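Local atomic coordinates of acyl-CoA thioester hydrolase ybgC (Escherichia coli K-12, PDB entry 3GRH), a protein that is a putative acyl-CoA thioesterase of the outer membrane, belonging to the pectinesterase family yet neither binding pectin nor showing pectinesterase activity. Residues Asn212-Gly215 against Asp216-Ala220; Leu228-Gly232 against Asp233-Ile237; Ser357-Asn360 against Glu361-Thr365. All coordinates share one frame; numbering follows the deposited sequence.

Contact 1 of 3, residues Asn212-Gly215 against Asp216-Ala220; sequences NTLG and DSVDA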
loop_
_atom_site.group_PDB
_atom_site.type_symbol
_atom_site.label_atom_id
_atom_site.label_comp_id
_atom_site.label_asym_id
_atom_site.label_seq_id
_atom_site.Cartn_x
_atom_site.Cartn_y
_atom_site.Cartn_z
ATOM N N ASN A 212 -9.282 1.175 8.943
ATOM C CA ASN A 212 -9.026 0.745 10.326
ATOM C C ASN A 212 -9.458 1.888 11.228
ATOM O O ASN A 212 -8.872 2.952 11.186
ATOM C CB ASN A 212 -7.599 0.280 10.549
ATOM C CG ASN A 212 -7.429 -0.430 11.829
ATOM O OD1 ASN A 212 -7.953 0.051 12.836
ATOM N ND2 ASN A 212 -6.616 -1.505 11.868
ATOM N N THR A 213 -10.554 1.629 11.901
ATOM C CA THR A 213 -11.323 2.685 12.568
ATOM C C THR A 213 -10.708 2.977 13.952
ATOM O O THR A 213 -11.274 3.792 14.731
ATOM C CB THR A 213 -12.777 2.284 12.669
ATOM O OG1 THR A 213 -12.908 1.005 13.311
ATOM C CG2 THR A 213 -13.417 2.105 11.300
ATOM N N LEU A 214 -9.545 2.449 14.275
ATOM C CA LEU A 214 -8.856 2.851 15.531
ATOM C C LEU A 214 -8.672 4.381 15.607
ATOM O O LEU A 214 -8.991 5.030 16.635
ATOM C CB LEU A 214 -7.521 2.146 15.638
ATOM C CG LEU A 214 -6.771 2.172 16.944
ATOM C CD1 LEU A 214 -7.468 1.223 17.966
ATOM C CD2 LEU A 214 -5.304 1.783 16.747
ATOM N N GLY A 215 -8.301 4.977 14.496
ATOM C CA GLY A 215 -8.346 6.395 14.356
ATOM C C GLY A 215 -7.724 7.159 15.473
ATOM O O GLY A 215 -6.573 6.904 15.840
ATOM N N ASP A 216 -8.468 8.144 15.987
ATOM C CA ASP A 216 -7.924 9.015 17.029
ATOM C C ASP A 216 -8.303 8.557 18.454
ATOM O O ASP A 216 -8.265 9.341 19.459
ATOM C CB ASP A 216 -8.334 10.453 16.737
ATOM C CG ASP A 216 -8.004 10.914 15.289
ATOM O OD1 ASP A 216 -6.865 10.691 14.757
ATOM O OD2 ASP A 216 -8.909 11.531 14.667
ATOM N N SER A 217 -8.607 7.273 18.604
ATOM C CA SER A 217 -8.934 6.703 19.887
ATOM C C SER A 217 -7.700 6.387 20.708
ATOM O O SER A 217 -7.783 6.041 21.895
ATOM C CB SER A 217 -9.822 5.453 19.762
ATOM O OG SER A 217 -9.100 4.352 19.271
ATOM N N VAL A 218 -6.537 6.486 20.067
ATOM C CA VAL A 218 -5.281 6.204 20.681
ATOM C C VAL A 218 -4.371 7.416 20.567
ATOM O O VAL A 218 -4.646 8.368 19.807
ATOM C CB VAL A 218 -4.631 4.954 20.025
ATOM C CG1 VAL A 218 -5.556 3.777 20.221
ATOM C CG2 VAL A 218 -4.369 5.179 18.507
ATOM N N ASP A 219 -3.322 7.402 21.367
ATOM C CA ASP A 219 -2.334 8.468 21.387
ATOM C C ASP A 219 -1.298 8.474 20.283
ATOM O O ASP A 219 -1.434 7.758 19.266
ATOM C CB ASP A 219 -1.615 8.543 22.751
ATOM C CG ASP A 219 -0.702 7.360 23.049
ATOM O OD1 ASP A 219 -0.221 6.614 22.196
ATOM O OD2 ASP A 219 -0.437 7.140 24.263
ATOM N N ALA A 220 -0.341 9.402 20.396
ATOM C CA ALA A 220 0.634 9.656 19.281
ATOM C C ALA A 220 1.725 8.594 19.133
ATOM O O ALA A 220 2.525 8.654 18.191
ATOM C CB ALA A 220 1.249 11.080 19.424
#
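Leu214 and Ser217 close a beta-turn at the surface of the pectinesterase-type beta-helix, in the loop between strands 208-212 and 228-230. The evidence is the bond from Ser217 N to Leu214 O, 3.0 Å long with an N-H...O angle of 159°, across corner residues Gly215 and Asp216 whose backbone angles fit type II'. Ser217 OG donates to the same Leu214 O at 2.7 Å, so two bonds grip one carbonyl. At Gly215 the positive phi suits a residue without a side chain; a CB there would clash with Asp216 N. Beside the turn, Leu214 and Val218 cross at about a right angle. With its CG anti to the backbone N (chi1 -168°), Leu214 brings CG within 3.8 Å of Val218 CG1, and its CD2 meets Val218 CG2 at 3.9 Å. Replacing Leu214 with an alanine would probably strip both Val218 methyls of this apolar partner and open a gap alongside the turn. Asp216 turns elsewhere, forming a salt bridge with Arg245. Just ahead of the turn lies an Asx turn: Leu214 N donates to Asn212 OD1 at 3.2 Å, in the carbonyl plane.

Contact 2 of 3, residues Leu228-Gly232 against Asp233-Ile237; sequences LRTDG and DQVQI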
loop_
_atom_site.group_PDB
_atom_site.type_symbol
_atom_site.label_atom_id
_atom_site.label_comp_id
_atom_site.label_asym_id
_atom_site.label_seq_id
_atom_site.Cartn_x
_atom_site.Cartn_y
_atom_site.Cartn_z
ATOM N N LEU A 228 -5.646 -1.997 4.881
ATOM C CA LEU A 228 -5.595 -2.980 3.765
ATOM C C LEU A 228 -4.203 -3.562 3.768
ATOM O O LEU A 228 -3.257 -2.852 3.625
ATOM C CB LEU A 228 -5.833 -2.285 2.462
ATOM C CG LEU A 228 -5.757 -3.182 1.249
ATOM C CD1 LEU A 228 -6.595 -4.433 1.254
ATOM C CD2 LEU A 228 -6.162 -2.276 0.054
ATOM N N ARG A 229 -4.121 -4.887 3.802
ATOM C CA ARG A 229 -2.898 -5.633 3.563
ATOM C C ARG A 229 -3.070 -6.492 2.350
ATOM O O ARG A 229 -4.088 -7.192 2.226
ATOM C CB ARG A 229 -2.614 -6.501 4.718
ATOM C CG ARG A 229 -1.488 -7.447 4.515
ATOM C CD ARG A 229 -1.048 -8.212 5.688
ATOM N NE ARG A 229 -0.120 -9.294 5.338
ATOM C CZ ARG A 229 0.238 -10.235 6.201
ATOM N NH1 ARG A 229 -0.179 -10.203 7.464
ATOM N NH2 ARG A 229 0.977 -11.224 5.777
ATOM N N THR A 230 -2.120 -6.433 1.432
ATOM C CA THR A 230 -2.205 -7.279 0.248
ATOM C C THR A 230 -0.876 -7.989 0.050
ATOM O O THR A 230 0.165 -7.381 0.127
ATOM C CB THR A 230 -2.740 -6.561 -0.995
ATOM O OG1 THR A 230 -2.713 -7.443 -2.125
ATOM C CG2 THR A 230 -1.927 -5.359 -1.341
ATOM N N ASP A 231 -0.953 -9.305 -0.146
ATOM C CA ASP A 231 0.260 -10.148 -0.359
ATOM C C ASP A 231 0.252 -10.809 -1.745
ATOM O O ASP A 231 1.275 -11.423 -2.136
ATOM C CB ASP A 231 0.304 -11.311 0.683
ATOM C CG ASP A 231 0.214 -10.889 2.125
ATOM O OD1 ASP A 231 0.387 -9.683 2.420
ATOM O OD2 ASP A 231 -0.077 -11.816 2.988
ATOM N N GLY A 232 -0.844 -10.689 -2.500
ATOM C CA GLY A 232 -0.983 -11.333 -3.789
ATOM C C GLY A 232 -0.219 -10.632 -4.901
ATOM O O GLY A 232 0.108 -9.457 -4.823
ATOM N N ASP A 233 0.045 -11.363 -5.957
ATOM C CA ASP A 233 0.624 -10.764 -7.207
ATOM C C ASP A 233 -0.497 -10.393 -8.107
ATOM O O ASP A 233 -1.558 -11.009 -8.151
ATOM C CB ASP A 233 1.529 -11.766 -7.883
ATOM C CG ASP A 233 2.358 -11.236 -9.036
ATOM O OD1 ASP A 233 2.834 -10.091 -9.035
ATOM O OD2 ASP A 233 2.629 -12.096 -9.989
ATOM N N GLN A 234 -0.252 -9.413 -8.977
ATOM C CA GLN A 234 -1.168 -8.961 -9.992
ATOM C C GLN A 234 -2.440 -8.401 -9.367
ATOM O O GLN A 234 -3.503 -8.695 -9.871
ATOM C CB GLN A 234 -1.410 -9.978 -11.110
ATOM C CG GLN A 234 -0.150 -10.265 -11.897
ATOM C CD GLN A 234 -0.356 -11.189 -13.087
ATOM O OE1 GLN A 234 -1.483 -11.460 -13.529
ATOM N NE2 GLN A 234 0.710 -11.522 -13.686
ATOM N N VAL A 235 -2.306 -7.548 -8.339
ATOM C CA VAL A 235 -3.417 -6.988 -7.636
ATOM C C VAL A 235 -3.709 -5.595 -8.188
ATOM O O VAL A 235 -2.787 -4.857 -8.432
ATOM C CB VAL A 235 -3.137 -6.939 -6.182
ATOM C CG1 VAL A 235 -4.127 -6.096 -5.339
ATOM C CG2 VAL A 235 -2.969 -8.358 -5.656
ATOM N N GLN A 236 -4.976 -5.282 -8.395
ATOM C CA GLN A 236 -5.393 -3.989 -8.922
ATOM C C GLN A 236 -6.361 -3.351 -7.987
ATOM O O GLN A 236 -7.354 -3.962 -7.632
ATOM C CB GLN A 236 -6.022 -4.069 -10.302
ATOM C CG GLN A 236 -5.080 -4.610 -11.355
ATOM C CD GLN A 236 -5.822 -4.925 -12.633
ATOM O OE1 GLN A 236 -6.218 -3.971 -13.332
ATOM N NE2 GLN A 236 -5.978 -6.233 -12.963
ATOM N N ILE A 237 -6.074 -2.133 -7.562
ATOM C CA ILE A 237 -6.955 -1.389 -6.626
ATOM C C ILE A 237 -7.268 -0.088 -7.337
ATOM O O ILE A 237 -6.318 0.683 -7.663
ATOM C CB ILE A 237 -6.182 -1.127 -5.336
ATOM C CG1 ILE A 237 -5.966 -2.456 -4.634
ATOM C CG2 ILE A 237 -6.972 -0.207 -4.471
ATOM C CD1 ILE A 237 -4.941 -2.400 -3.554
#
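Leu228 and Ile237 meet tip to tip inside the parallel beta-helix of this pectinesterase-family protein, where the chain turns from strand 228-230 into strand 235-238. The two short segments run 143° apart, end to end, and Leu228, Thr230, Val235 and Ile237 all point their CB atoms across the bend. Leu228 CD2 lies 3.8 Å from Ile237 CD1. Ile237 reaches that far because CG1 stands anti to the carbonyl carbon and the chain then continues nearly extended (chi2 165°). One step nearer the turn the orientation changes: Thr230 and Val235 slide past each other in opposite directions. Thr230 OG1 sits 3.7 Å from Val235 CG2 and 3.8 Å from Val235 CG1, touching both branches almost equally in a van der Waals contact. Val235 CG2 also comes within 3.4 Å of Gly232 O, which makes the turn itself part of the packing. Phe249 of the next coil touches Leu228, Thr230 and Ile237.

The charged groups lie off this line of contacts. Asp233 forms a salt bridge with Arg267, while Asp231 accepts from Thr252, Gln199 and Trp197 besides pairing with Arg229. In that pair the guanidinium is met at its edge: Arg229 NE donates at 3.0 Å to Asp231 OD1, through the syn lone pair of the acceptor, and that oxygen lies 10° out of the guanidinium plane.

Contact 3 of 3, residues Ser357-Asn360 against Glu361-Thr365; sequences SAIN and EGFNT
Ile359 and Phe363 form the tight part of this contact, where the chain leaves strand 358-359 of the beta-helix and enters the loop leading to strand 369-373. The two side chains cross at about a right angle. Ile359 CG2 comes obliquely onto the ring, 3.6 Å from Phe363 CD2 and 4.1 Å from Phe363 CE2. The same corner of the ring is met at its edge by a carbonyl, Asn360 O, 3.7 Å from Phe363 CD2 and near the ring plane. Phe328, Ala330 and Leu338 also touch the Phe363 side chain, which is about 12 Å from that of Asp280, the predicted nucleophile.

The other side is loose. Glu361 is exposed and points away from 357-360, its side chain touching that segment through CB, while the Asn360 amide turns off to bond Asn329. The bend is open as well: Asn360 CA and Phe363 CA are 7.3 Å apart, and Asn360 O lies 4.3 Å from Phe363 N, too far for a direct bond. A water fills the interval, donating to Asn360 O at 2.6 Å and accepting from Phe363 N at 2.8 Å. Gly362, with positive phi, carries the chain round it. The chemistry thus implies a turn held by apolar packing on one flank and a water bridge on the other, with the ring's C-H edge probably lending the carbonyl slight electrostatic support.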
loop_
_atom_site.group_PDB
_atom_site.type_symbol
_atom_site.label_atom_id
_atom_site.label_comp_id
_atom_site.label_asym_id
_atom_site.label_seq_id
_atom_site.Cartn_x
_atom_site.Cartn_y
_atom_site.Cartn_z
ATOM N N SER A 357 4.737 14.273 -9.857
ATOM C CA SER A 357 3.741 14.419 -8.846
ATOM C C SER A 357 3.707 15.803 -8.230
ATOM O O SER A 357 4.676 16.533 -8.258
ATOM C CB SER A 357 3.947 13.376 -7.761
ATOM O OG SER A 357 3.627 12.076 -8.297
ATOM N N ALA A 358 2.554 16.173 -7.683
ATOM C CA ALA A 358 2.379 17.474 -7.052
ATOM C C ALA A 358 2.608 17.240 -5.548
ATOM O O ALA A 358 1.919 16.410 -4.962
ATOM C CB ALA A 358 0.950 18.000 -7.286
ATOM N N ILE A 359 3.524 17.972 -4.935
ATOM C CA ILE A 359 3.789 17.940 -3.472
ATOM C C ILE A 359 3.436 19.285 -2.891
ATOM O O ILE A 359 3.984 20.298 -3.245
ATOM C CB ILE A 359 5.246 17.581 -3.168
ATOM C CG1 ILE A 359 5.599 16.272 -3.838
ATOM C CG2 ILE A 359 5.438 17.411 -1.670
ATOM C CD1 ILE A 359 7.032 15.913 -3.788
ATOM N N ASN A 360 2.450 19.320 -2.045
ATOM C CA ASN A 360 1.786 20.585 -1.853
ATOM C C ASN A 360 2.270 21.037 -0.540
ATOM O O ASN A 360 3.410 20.721 -0.118
ATOM C CB ASN A 360 0.254 20.455 -2.068
ATOM C CG ASN A 360 -0.104 20.180 -3.556
ATOM O OD1 ASN A 360 0.363 20.894 -4.475
ATOM N ND2 ASN A 360 -0.792 19.041 -3.797
ATOM N N GLU A 361 1.491 21.870 0.127
ATOM C CA GLU A 361 1.978 22.409 1.335
ATOM C C GLU A 361 2.003 21.321 2.394
ATOM O O GLU A 361 1.370 20.234 2.280
ATOM C CB GLU A 361 1.147 23.628 1.786
ATOM C CG GLU A 361 1.943 24.632 2.671
ATOM C CD GLU A 361 3.137 25.334 1.974
ATOM O OE1 GLU A 361 3.714 24.766 1.016
ATOM O OE2 GLU A 361 3.490 26.484 2.392
ATOM N N GLY A 362 2.830 21.600 3.380
ATOM C CA GLY A 362 2.863 20.883 4.614
ATOM C C GLY A 362 4.037 19.985 4.806
ATOM O O GLY A 362 4.131 19.373 5.844
ATOM N N PHE A 363 4.855 19.803 3.795
ATOM C CA PHE A 363 6.006 18.903 3.912
ATOM C C PHE A 363 7.290 19.594 4.326
ATOM O O PHE A 363 7.461 20.792 4.096
ATOM C CB PHE A 363 6.216 18.106 2.631
ATOM C CG PHE A 363 5.123 17.137 2.372
ATOM C CD1 PHE A 363 5.200 15.867 2.879
ATOM C CD2 PHE A 363 4.019 17.499 1.662
ATOM C CE1 PHE A 363 4.128 14.991 2.679
ATOM C CE2 PHE A 363 2.981 16.642 1.465
ATOM C CZ PHE A 363 3.039 15.393 1.971
ATOM N N ASN A 364 8.213 18.819 4.898
ATOM C CA ASN A 364 9.547 19.284 5.249
ATOM C C ASN A 364 10.392 19.294 3.994
ATOM O O ASN A 364 10.783 18.246 3.526
ATOM C CB ASN A 364 10.153 18.344 6.291
ATOM C CG ASN A 364 11.507 18.829 6.833
ATOM O OD1 ASN A 364 12.262 19.530 6.165
ATOM N ND2 ASN A 364 11.811 18.424 8.064
ATOM N N THR A 365 10.600 20.462 3.404
ATOM C CA THR A 365 11.235 20.480 2.096
ATOM C C THR A 365 12.730 20.347 2.172
ATOM O O THR A 365 13.328 19.907 1.184
ATOM C CB THR A 365 10.881 21.731 1.293
ATOM O OG1 THR A 365 11.315 22.881 2.024
ATOM C CG2 THR A 365 9.382 21.792 1.041
HETATM O O HOH W 1 5.358 21.329 1.556
#

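Overall arrangement
Followed from the N terminus, the three contacts come in series; none nests in or crosses another. Contact 1 closes a small turn in the long surface loop after strand 208-212. The chain then enters strand 228-230, and contact 2 closes the bend into strand 235-238, joining two faces of the beta-helix near the centre of the molecule. These two lie close in sequence, with nearest atoms about 6 Å apart, but do not touch. Several coils later, contact 3 shapes the exit from strand 358-359 toward strand 369-373; its nearest atoms stay about 15 Å from contact 2 and about 16 Å from contact 1. Each is local: contact 1 within a surface loop, contacts 2 and 3 where the chain leaves one solenoid strand for another.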